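Local coordinates for protein 11R-lipoxygenase (Gersemia fruticosa, PDB 3VF1) that probably catalyses the calcium-regulated addition of molecular oxygen to polyunsaturated fatty acids at a non-heme iron centre, at residues K23-T28 against G68-Y73; E278-K283 against T331-F336; D224-L229 against A617-A622; K463-V468 against T546-P551. One frame throughout, in Å; residues are numbered along the deposited sequence.

Interaction 1 belongs to the PLAT domain, the other three to the lipoxygenase body, and none of the four touches another. Interaction 1 is ordinary antiparallel strand pairing near an edge of a sheet, the face with I24 and V26 turned to the interior, the threonine face more exposed. Interaction 2 is wholly buried and apolar, a loop pressing a phenylalanine onto a sheet without any hydrogen bond across. Interactions 3 and 4 are partly buried and mix the two chemistries: in interaction 3 a helix start meets a loop and its tryptophan, while in interaction 4 a lysine gathers backbone carbonyls at a helix end. Along the chain, interactions 2 and 4 are nested inside the long loop that interaction 3 closes.

Interaction 1: residues K23-T28 against G68-Y73; sequences KITVET and GGTDTY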
loop_
_atom_site.group_PDB
_atom_site.type_symbol
_atom_site.label_atom_id
_atom_site.label_comp_id
_atom_site.label_asym_id
_atom_site.label_seq_id
_atom_site.Cartn_x
_atom_site.Cartn_y
_atom_site.Cartn_z
ATOM N N LYS A 23 -4.608 4.489 -41.627
ATOM C CA LYS A 23 -3.672 3.433 -41.258
ATOM C C LYS A 23 -3.748 3.164 -39.759
ATOM O O LYS A 23 -3.086 3.828 -38.962
ATOM C CB LYS A 23 -2.246 3.810 -41.654
ATOM C CG LYS A 23 -1.220 2.735 -41.335
ATOM C CD LYS A 23 0.146 3.086 -41.895
ATOM C CE LYS A 23 1.151 1.976 -41.641
ATOM N NZ LYS A 23 2.465 2.255 -42.285
ATOM N N ILE A 24 -4.561 2.180 -39.386
ATOM C CA ILE A 24 -4.800 1.865 -37.983
ATOM C C ILE A 24 -3.841 0.787 -37.489
ATOM O O ILE A 24 -3.831 -0.329 -38.003
ATOM C CB ILE A 24 -6.245 1.384 -37.769
ATOM C CG1 ILE A 24 -7.230 2.419 -38.320
ATOM C CG2 ILE A 24 -6.506 1.122 -36.292
ATOM C CD1 ILE A 24 -8.670 1.954 -38.330
ATOM N N THR A 25 -3.042 1.130 -36.485
ATOM C CA THR A 25 -2.096 0.191 -35.891
ATOM C C THR A 25 -2.495 -0.122 -34.454
ATOM O O THR A 25 -2.643 0.781 -33.631
ATOM C CB THR A 25 -0.665 0.753 -35.892
ATOM O OG1 THR A 25 -0.300 1.141 -37.222
ATOM C CG2 THR A 25 0.318 -0.289 -35.377
ATOM N N VAL A 26 -2.664 -1.406 -34.157
ATOM C CA VAL A 26 -3.076 -1.836 -32.827
ATOM C C VAL A 26 -1.944 -2.564 -32.116
ATOM O O VAL A 26 -1.428 -3.566 -32.613
ATOM C CB VAL A 26 -4.296 -2.771 -32.897
ATOM C CG1 VAL A 26 -4.728 -3.189 -31.497
ATOM C CG2 VAL A 26 -5.442 -2.093 -33.634
ATOM N N GLU A 27 -1.560 -2.055 -30.950
ATOM C CA GLU A 27 -0.559 -2.715 -30.122
ATOM C C GLU A 27 -1.237 -3.484 -28.997
ATOM O O GLU A 27 -1.914 -2.897 -28.153
ATOM C CB GLU A 27 0.415 -1.694 -29.537
ATOM C CG GLU A 27 1.180 -0.899 -30.582
ATOM C CD GLU A 27 2.310 -0.085 -29.981
ATOM O OE1 GLU A 27 2.507 -0.156 -28.749
ATOM O OE2 GLU A 27 3.005 0.625 -30.741
ATOM N N THR A 28 -1.056 -4.800 -28.994
ATOM C CA THR A 28 -1.639 -5.647 -27.961
ATOM C C THR A 28 -0.850 -5.511 -26.664
ATOM O O THR A 28 0.379 -5.449 -26.678
ATOM C CB THR A 28 -1.649 -7.125 -28.391
ATOM O OG1 THR A 28 -2.329 -7.257 -29.646
ATOM C CG2 THR A 28 -2.343 -7.987 -27.344
ATOM N N GLY A 68 1.283 -9.628 -26.679
ATOM C CA GLY A 68 1.922 -8.459 -27.255
ATOM C C GLY A 68 1.902 -8.514 -28.770
ATOM O O GLY A 68 1.129 -9.270 -29.362
ATOM N N GLY A 69 2.753 -7.709 -29.400
ATOM C CA GLY A 69 2.843 -7.682 -30.848
ATOM C C GLY A 69 2.043 -6.545 -31.454
ATOM O O GLY A 69 1.305 -5.851 -30.755
ATOM N N THR A 70 2.192 -6.361 -32.762
ATOM C CA THR A 70 1.510 -5.285 -33.472
ATOM C C THR A 70 0.726 -5.812 -34.670
ATOM O O THR A 70 1.124 -6.788 -35.307
ATOM C CB THR A 70 2.514 -4.230 -33.976
ATOM O OG1 THR A 70 3.124 -3.571 -32.859
ATOM C CG2 THR A 70 1.819 -3.193 -34.852
ATOM N N ASP A 71 -0.392 -5.157 -34.965
ATOM C CA ASP A 71 -1.168 -5.450 -36.160
ATOM C C ASP A 71 -1.532 -4.143 -36.851
ATOM O O ASP A 71 -2.176 -3.278 -36.259
ATOM C CB ASP A 71 -2.439 -6.223 -35.810
ATOM C CG ASP A 71 -2.149 -7.566 -35.173
ATOM O OD1 ASP A 71 -1.862 -8.528 -35.916
ATOM O OD2 ASP A 71 -2.212 -7.661 -33.929
ATOM N N THR A 72 -1.113 -4.000 -38.105
ATOM C CA THR A 72 -1.376 -2.783 -38.862
ATOM C C THR A 72 -2.469 -3.020 -39.899
ATOM O O THR A 72 -2.485 -4.048 -40.574
ATOM C CB THR A 72 -0.102 -2.273 -39.560
ATOM O OG1 THR A 72 0.861 -1.885 -38.572
ATOM C CG2 THR A 72 -0.415 -1.080 -40.451
ATOM N N TYR A 73 -3.380 -2.059 -40.016
ATOM C CA TYR A 73 -4.509 -2.174 -40.930
ATOM C C TYR A 73 -4.631 -0.930 -41.804
ATOM O O TYR A 73 -4.606 0.193 -41.302
ATOM C CB TYR A 73 -5.809 -2.362 -40.146
ATOM C CG TYR A 73 -5.803 -3.538 -39.196
ATOM C CD1 TYR A 73 -5.193 -3.446 -37.951
ATOM C CD2 TYR A 73 -6.417 -4.737 -39.536
ATOM C CE1 TYR A 73 -5.189 -4.516 -37.075
ATOM C CE2 TYR A 73 -6.418 -5.813 -38.668
ATOM C CZ TYR A 73 -5.802 -5.696 -37.439
ATOM O OH TYR A 73 -5.800 -6.762 -36.568
HETATM O O HOH W 1 -1.415 -6.082 -32.222
#
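T25 and T72 face each other as a non-hydrogen-bonded pair and cross at a slant; CG2 of T25 meets CG2 of T70 at 3.3 Å. E27 and T70, the next pair on this face, lie alongside each other, pointing the same way. Extended, with CG anti to the backbone N (chi1 -178°), K23 brings CE to 3.6 Å from CG2 of T72.

The opposite face holds I24, V26, D71 and Y73. Y73 CG is beside the backbone N (chi1 -56°), which lays the ring along its own strand toward D71, with I24 O at the ring edge, in plane, 3.4 Å from Y73 CD1. Farther out, Y73 CE1 approaches V26 CG2 at 4.2 Å, while the hydroxyl bonds to D58 O. D71 sends its carboxylate to K59.

Between the two faces runs the backbone pairing, with V26 N to D71 O nearly straight at 2.9 Å (176°). In the PLAT beta sandwich, strand 70-77 is the outer one of its four-stranded sheet and strand 20-28 lies between it and strand 100-109; L57 of strand 55-57, in the other sheet, packs against V26 and Y73.

Interaction 2: residues E278-K283 against T331-F336; sequences ENFPVK and TPLGLF
F280 is the bump and L333 with L335 form the hollow: a loop leans on a strand of the five-stranded antiparallel sheet in the lipoxygenase body and plugs one ring into it. L333 and L335 both point at the loop, two residues apart on strand 333-338, and the backbone of G334 is the floor between them. The ring of F280 enters there with its CE2 corner foremost, since CG is anti to the backbone N (chi1 -166°) and the side chain reaches straight at the strand.

One face of the ring lies on L333, whose CB is 3.9 Å from the ring centroid and 17° off the normal, a CH-pi contact. The two side chains run antiparallel to each other, which lets CD2 of L333 follow the inner end of the ring at 3.9 Å from F280 CD2. CG2 of V282 rests on the other face, so the ring is held flat between the two segments.

That sandwich depends on the loop's own fold. An inverse gamma turn pivots on P281, closed by V282 N to F280 O at 2.8 Å, and the turn brings V282 round beside F280. I308 of strand 306-310 and Q350 of strand 344-350 also touch F280, so three neighbouring strands seat it. Beyond the ring the fit thins out to one methyl pair, V282 CG1 against L335 CD2 at 4.3 Å.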
loop_
_atom_site.group_PDB
_atom_site.type_symbol
_atom_site.label_atom_id
_atom_site.label_comp_id
_atom_site.label_asym_id
_atom_site.label_seq_id
_atom_site.Cartn_x
_atom_site.Cartn_y
_atom_site.Cartn_z
ATOM N N GLU A 278 1.134 9.352 33.816
ATOM C CA GLU A 278 0.987 9.089 35.244
ATOM C C GLU A 278 0.944 7.590 35.545
ATOM O O GLU A 278 1.303 7.161 36.641
ATOM C CB GLU A 278 -0.273 9.767 35.783
ATOM C CG GLU A 278 -1.569 9.267 35.162
ATOM C CD GLU A 278 -2.775 10.061 35.628
ATOM O OE1 GLU A 278 -3.906 9.728 35.212
ATOM O OE2 GLU A 278 -2.592 11.019 36.410
ATOM N N ASN A 279 0.512 6.800 34.567
ATOM C CA ASN A 279 0.400 5.355 34.742
ATOM C C ASN A 279 1.667 4.602 34.328
ATOM O O ASN A 279 1.642 3.384 34.152
ATOM C CB ASN A 279 -0.797 4.816 33.955
ATOM C CG ASN A 279 -0.711 5.128 32.473
ATOM O OD1 ASN A 279 -0.367 6.243 32.083
ATOM N ND2 ASN A 279 -1.019 4.141 31.639
ATOM N N PHE A 280 2.769 5.330 34.175
ATOM C CA PHE A 280 4.045 4.728 33.803
ATOM C C PHE A 280 5.131 5.287 34.717
ATOM O O PHE A 280 6.004 6.031 34.272
ATOM C CB PHE A 280 4.364 5.047 32.340
ATOM C CG PHE A 280 5.469 4.209 31.747
ATOM C CD1 PHE A 280 5.910 3.051 32.365
ATOM C CD2 PHE A 280 6.071 4.593 30.558
ATOM C CE1 PHE A 280 6.924 2.293 31.805
ATOM C CE2 PHE A 280 7.083 3.840 29.999
ATOM C CZ PHE A 280 7.509 2.689 30.622
ATOM N N PRO A 281 5.074 4.929 36.009
ATOM C CA PRO A 281 5.921 5.519 37.052
ATOM C C PRO A 281 7.375 5.046 37.015
ATOM O O PRO A 281 7.823 4.364 37.936
ATOM C CB PRO A 281 5.241 5.055 38.342
ATOM C CG PRO A 281 4.636 3.744 37.982
ATOM C CD PRO A 281 4.191 3.879 36.548
ATOM N N VAL A 282 8.100 5.414 35.964
ATOM C CA VAL A 282 9.518 5.089 35.862
ATOM C C VAL A 282 10.332 6.037 36.731
ATOM O O VAL A 282 10.290 7.250 36.545
ATOM C CB VAL A 282 10.018 5.191 34.408
ATOM C CG1 VAL A 282 11.529 5.000 34.348
ATOM C CG2 VAL A 282 9.311 4.172 33.526
ATOM N N LYS A 283 11.073 5.476 37.679
ATOM C CA LYS A 283 11.888 6.278 38.585
ATOM C C LYS A 283 13.344 6.289 38.140
ATOM O O LYS A 283 13.836 5.324 37.557
ATOM C CB LYS A 283 11.772 5.750 40.019
ATOM C CG LYS A 283 10.343 5.686 40.536
ATOM C CD LYS A 283 9.639 7.025 40.376
ATOM C CE LYS A 283 8.187 6.954 40.810
ATOM N NZ LYS A 283 7.480 8.243 40.562
ATOM N N THR A 331 -0.724 -4.564 26.999
ATOM C CA THR A 331 -0.952 -3.205 26.533
ATOM C C THR A 331 0.225 -2.354 26.987
ATOM O O THR A 331 0.062 -1.413 27.765
ATOM C CB THR A 331 -2.263 -2.648 27.107
ATOM O OG1 THR A 331 -2.176 -2.594 28.536
ATOM C CG2 THR A 331 -3.433 -3.532 26.708
ATOM N N PRO A 332 1.422 -2.681 26.484
ATOM C CA PRO A 332 2.688 -2.237 27.070
ATOM C C PRO A 332 3.060 -0.787 26.793
ATOM O O PRO A 332 2.464 -0.127 25.943
ATOM C CB PRO A 332 3.707 -3.157 26.403
ATOM C CG PRO A 332 3.127 -3.427 25.064
ATOM C CD PRO A 332 1.632 -3.462 25.253
ATOM N N LEU A 333 4.051 -0.311 27.539
ATOM C CA LEU A 333 4.692 0.966 27.273
ATOM C C LEU A 333 6.196 0.744 27.282
ATOM O O LEU A 333 6.728 0.085 28.173
ATOM C CB LEU A 333 4.323 2.008 28.328
ATOM C CG LEU A 333 2.845 2.367 28.469
ATOM C CD1 LEU A 333 2.165 1.448 29.469
ATOM C CD2 LEU A 333 2.688 3.824 28.873
ATOM N N GLY A 334 6.879 1.288 26.284
ATOM C CA GLY A 334 8.320 1.177 26.206
ATOM C C GLY A 334 8.959 2.548 26.260
ATOM O O GLY A 334 8.467 3.491 25.647
ATOM N N LEU A 335 10.053 2.662 27.001
ATOM C CA LEU A 335 10.773 3.923 27.099
ATOM C C LEU A 335 12.156 3.754 26.489
ATOM O O LEU A 335 12.831 2.758 26.734
ATOM C CB LEU A 335 10.885 4.368 28.556
ATOM C CG LEU A 335 11.157 5.857 28.770
ATOM C CD1 LEU A 335 9.960 6.690 28.328
ATOM C CD2 LEU A 335 11.498 6.136 30.224
ATOM N N PHE A 336 12.568 4.730 25.687
ATOM C CA PHE A 336 13.839 4.653 24.984
ATOM C C PHE A 336 14.701 5.876 25.269
ATOM O O PHE A 336 14.196 6.935 25.633
ATOM C CB PHE A 336 13.606 4.521 23.478
ATOM C CG PHE A 336 12.825 3.297 23.090
ATOM C CD1 PHE A 336 11.463 3.225 23.326
ATOM C CD2 PHE A 336 13.449 2.221 22.483
ATOM C CE1 PHE A 336 10.740 2.101 22.969
ATOM C CE2 PHE A 336 12.731 1.096 22.123
ATOM C CZ PHE A 336 11.373 1.038 22.368
#

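Interaction 3: residues D224-L229 against A617-A622; sequences DDWDCL and ANKHQA
D224 and K619 are joined by a backbone hydrogen bond, K619 N to D224 O at 3.2 Å (149° at the hydrogen), where the loop 224-229 passes the first turn of helix 619-632 and D225 comes closest to N618, 4.8 Å between their CA atoms.

Two residues on, W226 is the large group of the contact. K619 crosses its indole, and CG of the lysine stands over the six-membered ring, 3.8 Å from the centroid and 14° off the normal. The lysine then runs on in extended form, its CE passing D225 O. NZ ends near the acidic groups of D224 and D227 without contacting either; their charges may still draw it to that side. The rim of the indole is used too: A617 O lies at the edge, in plane, 3.3 Å from W226 CD1, and CB of A622, one helical turn beyond N618, sits beside NE1. A water ties the same places together, accepting from W226 N at 2.7 Å and donating to A617 O. D225 forms a salt bridge with R597 through OD1. M613 of helix 609-615 also packs on W226.

N618 takes part mainly through its backbone and CB; its OD1 serves the helix instead. With CG wedged between the backbone N and the carbonyl carbon (chi1 62°), OD1 reaches back to accept from Q621 N at 2.8 Å. Q621 OE1 returns the favour by accepting from N618 N at 2.9 Å. This reciprocal pair is a capping box, the classic closure of a helix N terminus, here with a loop docked against it.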
loop_
_atom_site.group_PDB
_atom_site.type_symbol
_atom_site.label_atom_id
_atom_site.label_comp_id
_atom_site.label_asym_id
_atom_site.label_seq_id
_atom_site.Cartn_x
_atom_site.Cartn_y
_atom_site.Cartn_z
ATOM N N ASP A 224 4.358 -28.480 18.650
ATOM C CA ASP A 224 5.416 -28.543 19.653
ATOM C C ASP A 224 6.123 -27.204 19.786
ATOM O O ASP A 224 6.081 -26.372 18.880
ATOM C CB ASP A 224 6.444 -29.613 19.280
ATOM C CG ASP A 224 5.844 -30.998 19.203
ATOM O OD1 ASP A 224 4.778 -31.224 19.815
ATOM O OD2 ASP A 224 6.444 -31.864 18.532
ATOM N N ASP A 225 6.772 -27.001 20.927
ATOM C CA ASP A 225 7.630 -25.843 21.117
ATOM C C ASP A 225 8.859 -25.990 20.238
ATOM O O ASP A 225 9.206 -27.095 19.824
ATOM C CB ASP A 225 8.082 -25.743 22.576
ATOM C CG ASP A 225 6.937 -25.474 23.530
ATOM O OD1 ASP A 225 5.768 -25.574 23.104
ATOM O OD2 ASP A 225 7.209 -25.166 24.710
ATOM N N TRP A 226 9.511 -24.872 19.948
ATOM C CA TRP A 226 10.848 -24.910 19.385
ATOM C C TRP A 226 11.808 -25.189 20.532
ATOM O O TRP A 226 11.616 -24.688 21.640
ATOM C CB TRP A 226 11.193 -23.584 18.709
ATOM C CG TRP A 226 10.390 -23.312 17.478
ATOM C CD1 TRP A 226 9.261 -22.553 17.387
ATOM C CD2 TRP A 226 10.654 -23.802 16.158
ATOM N NE1 TRP A 226 8.804 -22.540 16.092
ATOM C CE2 TRP A 226 9.643 -23.297 15.318
ATOM C CE3 TRP A 226 11.647 -24.616 15.606
ATOM C CZ2 TRP A 226 9.595 -23.580 13.956
ATOM C CZ3 TRP A 226 11.597 -24.896 14.253
ATOM C CH2 TRP A 226 10.579 -24.379 13.443
ATOM N N ASP A 227 12.830 -25.997 20.275
ATOM C CA ASP A 227 13.766 -26.384 21.323
ATOM C C ASP A 227 14.508 -25.168 21.868
ATOM O O ASP A 227 14.676 -25.026 23.079
ATOM C CB ASP A 227 14.763 -27.418 20.798
ATOM C CG ASP A 227 14.089 -28.703 20.357
ATOM O OD1 ASP A 227 13.152 -29.153 21.051
ATOM O OD2 ASP A 227 14.493 -29.258 19.314
ATOM N N CYS A 228 14.949 -24.292 20.970
ATOM C CA CYS A 228 15.642 -23.075 21.373
ATOM C C CYS A 228 15.435 -21.954 20.357
ATOM O O CYS A 228 14.935 -22.180 19.255
ATOM C CB CYS A 228 17.135 -23.347 21.567
ATOM S SG CYS A 228 18.016 -23.792 20.060
ATOM N N LEU A 229 15.836 -20.746 20.741
ATOM C CA LEU A 229 15.608 -19.551 19.938
ATOM C C LEU A 229 16.298 -19.622 18.580
ATOM O O LEU A 229 15.808 -19.060 17.598
ATOM C CB LEU A 229 16.096 -18.319 20.702
ATOM C CG LEU A 229 15.317 -18.004 21.982
ATOM C CD1 LEU A 229 16.101 -17.067 22.887
ATOM C CD2 LEU A 229 13.964 -17.403 21.639
ATOM N N ALA A 617 5.576 -18.619 19.481
ATOM C CA ALA A 617 4.782 -19.452 18.589
ATOM C C ALA A 617 5.348 -20.864 18.498
ATOM O O ALA A 617 6.558 -21.066 18.596
ATOM C CB ALA A 617 4.726 -18.821 17.206
ATOM N N ASN A 618 4.466 -21.840 18.317
ATOM C CA ASN A 618 4.896 -23.215 18.100
ATOM C C ASN A 618 5.337 -23.390 16.651
ATOM O O ASN A 618 5.347 -22.432 15.883
ATOM C CB ASN A 618 3.782 -24.203 18.469
ATOM C CG ASN A 618 2.536 -24.031 17.622
ATOM O OD1 ASN A 618 2.614 -23.752 16.428
ATOM N ND2 ASN A 618 1.375 -24.199 18.242
ATOM N N LYS A 619 5.704 -24.609 16.276
ATOM C CA LYS A 619 6.281 -24.850 14.958
ATOM C C LYS A 619 5.299 -24.559 13.822
ATOM O O LYS A 619 5.635 -23.842 12.881
ATOM C CB LYS A 619 6.814 -26.282 14.864
ATOM C CG LYS A 619 7.931 -26.565 15.857
ATOM C CD LYS A 619 8.729 -27.803 15.489
ATOM C CE LYS A 619 9.871 -28.028 16.467
ATOM N NZ LYS A 619 10.715 -29.192 16.081
ATOM N N HIS A 620 4.091 -25.104 13.910
ATOM C CA HIS A 620 3.085 -24.881 12.876
ATOM C C HIS A 620 2.766 -23.398 12.719
ATOM O O HIS A 620 2.648 -22.895 11.602
ATOM C CB HIS A 620 1.802 -25.647 13.196
ATOM C CG HIS A 620 0.670 -25.340 12.265
ATOM N ND1 HIS A 620 0.516 -25.968 11.048
ATOM C CD2 HIS A 620 -0.360 -24.466 12.371
ATOM C CE1 HIS A 620 -0.563 -25.499 10.446
ATOM N NE2 HIS A 620 -1.111 -24.585 11.227
ATOM N N GLN A 621 2.628 -22.704 13.843
ATOM C CA GLN A 621 2.274 -21.288 13.837
ATOM C C GLN A 621 3.369 -20.451 13.186
ATOM O O GLN A 621 3.084 -19.521 12.428
ATOM C CB GLN A 621 2.026 -20.792 15.263
ATOM C CG GLN A 621 0.774 -21.357 15.916
ATOM C CD GLN A 621 0.703 -21.046 17.399
ATOM O OE1 GLN A 621 1.726 -20.806 18.041
ATOM N NE2 GLN A 621 -0.507 -21.042 17.948
ATOM N N ALA A 622 4.621 -20.785 13.484
ATOM C CA ALA A 622 5.756 -20.029 12.971
ATOM C C ALA A 622 5.885 -20.187 11.459
ATOM O O ALA A 622 6.187 -19.227 10.751
ATOM C CB ALA A 622 7.035 -20.464 13.662
HETATM O O HOH W 2 8.194 -22.612 20.615
#

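Interaction 4: residues K463-V468 against T546-P551; sequences KHYRSV and TDKKVP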
loop_
_atom_site.group_PDB
_atom_site.type_symbol
_atom_site.label_atom_id
_atom_site.label_comp_id
_atom_site.label_asym_id
_atom_site.label_seq_id
_atom_site.Cartn_x
_atom_site.Cartn_y
_atom_site.Cartn_z
ATOM N N LYS A 463 -11.117 0.557 15.857
ATOM C CA LYS A 463 -10.780 1.436 16.968
ATOM C C LYS A 463 -9.876 2.578 16.515
ATOM O O LYS A 463 -10.011 3.707 16.987
ATOM C CB LYS A 463 -10.110 0.645 18.091
ATOM C CG LYS A 463 -9.938 1.437 19.375
ATOM C CD LYS A 463 -9.420 0.565 20.507
ATOM C CE LYS A 463 -9.295 1.355 21.800
ATOM N NZ LYS A 463 -8.727 0.537 22.905
ATOM N N HIS A 464 -8.957 2.286 15.599
ATOM C CA HIS A 464 -8.071 3.314 15.069
ATOM C C HIS A 464 -8.819 4.238 14.116
ATOM O O HIS A 464 -8.596 5.449 14.115
ATOM C CB HIS A 464 -6.877 2.693 14.340
ATOM C CG HIS A 464 -5.910 3.706 13.806
ATOM N ND1 HIS A 464 -4.909 4.257 14.577
ATOM C CD2 HIS A 464 -5.806 4.283 12.586
ATOM C CE1 HIS A 464 -4.223 5.122 13.852
ATOM N NE2 HIS A 464 -4.747 5.157 12.639
ATOM N N TYR A 465 -9.702 3.663 13.307
ATOM C CA TYR A 465 -10.441 4.438 12.318
ATOM C C TYR A 465 -11.327 5.484 12.983
ATOM O O TYR A 465 -11.401 6.622 12.530
ATOM C CB TYR A 465 -11.293 3.523 11.436
ATOM C CG TYR A 465 -12.009 4.267 10.332
ATOM C CD1 TYR A 465 -11.346 4.625 9.164
ATOM C CD2 TYR A 465 -13.345 4.620 10.458
ATOM C CE1 TYR A 465 -11.994 5.310 8.156
ATOM C CE2 TYR A 465 -14.001 5.304 9.454
ATOM C CZ TYR A 465 -13.320 5.645 8.306
ATOM O OH TYR A 465 -13.970 6.326 7.304
ATOM N N ARG A 466 -11.999 5.097 14.061
ATOM C CA ARG A 466 -12.886 6.011 14.775
ATOM C C ARG A 466 -12.209 7.335 15.121
ATOM O O ARG A 466 -12.879 8.356 15.259
ATOM C CB ARG A 466 -13.417 5.362 16.055
ATOM C CG ARG A 466 -14.578 4.409 15.832
ATOM C CD ARG A 466 -15.325 4.127 17.126
ATOM N NE ARG A 466 -14.539 3.340 18.073
ATOM C CZ ARG A 466 -14.460 2.011 18.064
ATOM N NH1 ARG A 466 -15.110 1.302 17.147
ATOM N NH2 ARG A 466 -13.722 1.386 18.971
ATOM N N SER A 467 -10.886 7.319 15.258
ATOM C CA SER A 467 -10.150 8.506 15.681
ATOM C C SER A 467 -9.229 9.071 14.602
ATOM O O SER A 467 -8.602 10.111 14.803
ATOM C CB SER A 467 -9.321 8.188 16.928
ATOM O OG SER A 467 -10.151 7.879 18.034
ATOM N N VAL A 468 -9.144 8.397 13.461
ATOM C CA VAL A 468 -8.197 8.803 12.428
ATOM C C VAL A 468 -8.690 10.005 11.630
ATOM O O VAL A 468 -9.882 10.139 11.358
ATOM C CB VAL A 468 -7.893 7.652 11.443
ATOM C CG1 VAL A 468 -9.060 7.433 10.485
ATOM C CG2 VAL A 468 -6.623 7.947 10.664
ATOM N N THR A 546 -16.047 11.476 14.647
ATOM C CA THR A 546 -14.782 12.141 14.360
ATOM C C THR A 546 -14.613 12.378 12.864
ATOM O O THR A 546 -14.353 11.446 12.103
ATOM C CB THR A 546 -13.586 11.318 14.868
ATOM O OG1 THR A 546 -13.748 11.042 16.265
ATOM C CG2 THR A 546 -12.282 12.075 14.648
ATOM N N ASP A 547 -14.763 13.632 12.451
ATOM C CA ASP A 547 -14.583 14.007 11.056
ATOM C C ASP A 547 -13.170 13.661 10.594
ATOM O O ASP A 547 -12.195 13.913 11.303
ATOM C CB ASP A 547 -14.862 15.501 10.874
ATOM C CG ASP A 547 -14.545 15.990 9.476
ATOM O OD1 ASP A 547 -15.272 15.612 8.533
ATOM O OD2 ASP A 547 -13.571 16.759 9.322
ATOM N N LYS A 548 -13.069 13.088 9.399
ATOM C CA LYS A 548 -11.799 12.592 8.877
ATOM C C LYS A 548 -10.993 13.690 8.190
ATOM O O LYS A 548 -9.890 13.445 7.704
ATOM C CB LYS A 548 -12.056 11.444 7.900
ATOM C CG LYS A 548 -12.867 10.307 8.504
ATOM C CD LYS A 548 -11.974 9.223 9.076
ATOM C CE LYS A 548 -12.695 8.403 10.134
ATOM N NZ LYS A 548 -12.791 9.127 11.430
ATOM N N LYS A 549 -11.552 14.895 8.151
ATOM C CA LYS A 549 -10.881 16.054 7.566
ATOM C C LYS A 549 -10.583 15.873 6.077
ATOM O O LYS A 549 -9.565 16.350 5.574
ATOM C CB LYS A 549 -9.601 16.384 8.335
ATOM C CG LYS A 549 -9.858 16.847 9.756
ATOM C CD LYS A 549 -8.595 17.367 10.417
ATOM C CE LYS A 549 -8.866 17.822 11.842
ATOM N NZ LYS A 549 -9.869 18.924 11.909
ATOM N N VAL A 550 -11.477 15.182 5.381
ATOM C CA VAL A 550 -11.443 15.149 3.925
ATOM C C VAL A 550 -12.257 16.336 3.419
ATOM O O VAL A 550 -13.390 16.538 3.856
ATOM C CB VAL A 550 -12.043 13.848 3.372
ATOM C CG1 VAL A 550 -12.026 13.860 1.849
ATOM C CG2 VAL A 550 -11.283 12.645 3.909
ATOM N N PRO A 551 -11.684 17.135 2.506
ATOM C CA PRO A 551 -12.377 18.350 2.061
ATOM C C PRO A 551 -13.756 18.070 1.470
ATOM O O PRO A 551 -13.961 17.032 0.839
ATOM C CB PRO A 551 -11.448 18.909 0.978
ATOM C CG PRO A 551 -10.113 18.326 1.274
ATOM C CD PRO A 551 -10.381 16.969 1.840
HETATM O O HOH W 3 -12.370 9.347 18.607
#
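K548 drives its side chain in between Y465 and V468, and most of the tight part of this contact is built on it. The chain bends at chi2 and again at chi4, laying CE over one face of the tyrosine ring, 3.5 Å from the centroid and displaced toward the rim. NZ stays above the same face at 4.7 Å from that centroid, a cation-pi arrangement 17° off the normal. V468 meets the lysine at about a right angle, its CG1 3.7 Å from K548 CD. T546 also packs closely, with CB 3.1 Å from R466 O.

NZ donates to Y465 O and V468 O, both at 3.1 Å, the second in the carbonyl plane. These carbonyls belong to the first and last residues of a type I turn that leads away from helix 456-465, and Y465 O accepts from V468 N as well. K548 NZ also bonds to T546 O, in its own segment, at 2.9 Å.

The other side is looser. S467 is exposed, and a water spans the gap from its OG, at 2.7 Å, to T546 OG1. R466 points away from the loop and pairs with D176.

With A541 O, NZ has four carbonyl partners for at most three protons, so at least one bond must be shared or weaker. Beside an aromatic face, this setting would probably stabilise the charged form, letting one buried ammonium group bind the turn to the loop.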